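Local atomic coordinates of Alpha/beta hydrolase fold protein (Nakamurella multipartita, PDB entry 4Y7D), a protein that is probably a hydrolase, as expected of its alpha/beta hydrolase fold. Residues G49-R54 against T203-V208. Numbering follows the deposited sequence.
Sequences GLAMAR and TLELAV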
# COMPACT_ATOMS: atom_id res chain seq x y z
N GLY A 49 -0.37 -3.32 -6.08
CA GLY A 49 0.33 -4.29 -5.24
C GLY A 49 1.55 -4.89 -5.92
O GLY A 49 2.58 -5.06 -5.29
N LEU A 50 1.44 -5.24 -7.19
CA LEU A 50 2.59 -5.80 -7.86
C LEU A 50 3.73 -4.79 -7.99
O LEU A 50 4.91 -5.17 -7.95
CB LEU A 50 2.19 -6.29 -9.27
CG LEU A 50 1.45 -7.62 -9.32
CD1 LEU A 50 0.77 -7.87 -10.67
CD2 LEU A 50 2.41 -8.77 -9.01
N ALA A 51 3.39 -3.53 -8.19
CA ALA A 51 4.39 -2.48 -8.27
C ALA A 51 5.09 -2.32 -6.91
O ALA A 51 6.32 -2.26 -6.84
CB ALA A 51 3.74 -1.16 -8.69
N MSE A 52 4.30 -2.35 -5.84
CA MSE A 52 4.85 -2.37 -4.47
C MSE A 52 5.80 -3.57 -4.24
O MSE A 52 6.80 -3.45 -3.53
CB MSE A 52 3.74 -2.44 -3.43
CG MSE A 52 2.86 -1.19 -3.35
SE MSE A 52 1.25 -1.58 -2.25
CE MSE A 52 2.10 -2.13 -0.60
N ALA A 53 5.44 -4.73 -4.81
CA ALA A 53 6.11 -6.00 -4.55
C ALA A 53 7.36 -6.20 -5.37
O ALA A 53 8.13 -7.14 -5.06
CB ALA A 53 5.19 -7.17 -4.83
N ARG A 54 7.59 -5.42 -6.42
CA ARG A 54 8.75 -5.77 -7.27
C ARG A 54 10.07 -5.87 -6.52
O ARG A 54 10.89 -6.77 -6.82
CB ARG A 54 8.97 -4.80 -8.45
CG ARG A 54 7.97 -4.95 -9.58
CD ARG A 54 8.44 -4.10 -10.78
NE ARG A 54 7.45 -4.27 -11.82
CZ ARG A 54 6.40 -3.46 -12.03
NH1 ARG A 54 6.25 -2.32 -11.36
NH2 ARG A 54 5.55 -3.77 -13.01
N THR A 203 6.21 4.88 -10.25
CA THR A 203 5.42 6.08 -10.12
C THR A 203 4.24 6.12 -11.11
O THR A 203 3.13 6.52 -10.75
CB THR A 203 6.29 7.36 -10.24
OG1 THR A 203 7.37 7.29 -9.31
CG2 THR A 203 5.46 8.62 -9.96
N LEU A 204 4.51 5.75 -12.35
CA LEU A 204 3.49 5.73 -13.38
C LEU A 204 2.39 4.72 -13.07
O LEU A 204 1.17 5.03 -13.18
CB LEU A 204 4.13 5.44 -14.75
CG LEU A 204 5.14 6.46 -15.26
CD1 LEU A 204 5.84 5.94 -16.50
CD2 LEU A 204 4.49 7.80 -15.55
N GLU A 205 2.80 3.54 -12.60
CA GLU A 205 1.80 2.52 -12.25
C GLU A 205 0.90 2.96 -11.11
O GLU A 205 -0.31 2.77 -11.18
CB GLU A 205 2.49 1.19 -11.98
CG GLU A 205 2.99 0.62 -13.30
CD GLU A 205 3.72 -0.70 -13.20
OE1 GLU A 205 3.83 -1.22 -12.09
OE2 GLU A 205 4.22 -1.19 -14.25
N LEU A 206 1.49 3.56 -10.07
CA LEU A 206 0.72 4.01 -8.92
C LEU A 206 -0.15 5.21 -9.27
O LEU A 206 -1.31 5.30 -8.76
CB LEU A 206 1.62 4.29 -7.71
CG LEU A 206 1.82 3.07 -6.80
CD1 LEU A 206 0.47 2.72 -6.19
CD2 LEU A 206 2.39 1.86 -7.50
N ALA A 207 0.36 6.09 -10.14
CA ALA A 207 -0.47 7.25 -10.59
C ALA A 207 -1.78 6.81 -11.27
O ALA A 207 -2.87 7.35 -10.99
CB ALA A 207 0.35 8.15 -11.50
N VAL A 208 -1.69 5.85 -12.15
CA VAL A 208 -2.87 5.31 -12.81
C VAL A 208 -3.81 4.61 -11.81
O VAL A 208 -5.04 4.76 -11.91
CB VAL A 208 -2.46 4.36 -13.96
CG1 VAL A 208 -3.67 3.62 -14.52
CG2 VAL A 208 -1.77 5.15 -15.06
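Ala51 meets Glu205 and Leu206, and Arg54 clasps Glu205, where two helices of this alpha/beta hydrolase fold run nearly antiparallel. Helix 46-58 follows strand 35-39 of the central sheet, whereas helix 197-209 belongs to the run of helices between strands 124-130 and 242-247, the place where this family usually inserts its cap or lid. The short segments come within 9.6 Å axis to axis, their N-to-C directions 155° apart, and small Ala51 marks the closest backbone approach, its CA 6.9 Å from CA of Glu205. The tight part centres on buried Ala51, whose CB fits between CD2 of Leu206 at 3.5 Å and OE1 of Glu205 at 3.4 Å, the latter a plain contact and not a bond. The Leu206 side chain also rests on Trp106 of strand 101-106, as does selenomethionine Met52, while Phe202 adds to the packing on Ala51. The looser side is the partly exposed Arg54-Glu205 pair, joined end-on by a salt bridge. With CG beside its backbone N (chi1 -74°) and an extended chain from CG to NE, Arg54 carries its guanidinium across to the carboxylate, which it meets at its NH1/NH2 edge. The two planes are 53° apart, and the grip is uneven. Arg54 NH2 reaches Glu205 OE2 at 3.2 Å, using the syn lone pair of that oxygen, and makes a weak second bond to Glu205 OE1. A leucine in place of Arg54 would probably leave the Glu205 carboxylate without its charged mate and freer to turn. The shortest bond of the clasp runs from Arg54 NH1 to Glu205 OE1, 2.8 Å, approaching OE1 from above the carboxylate plane.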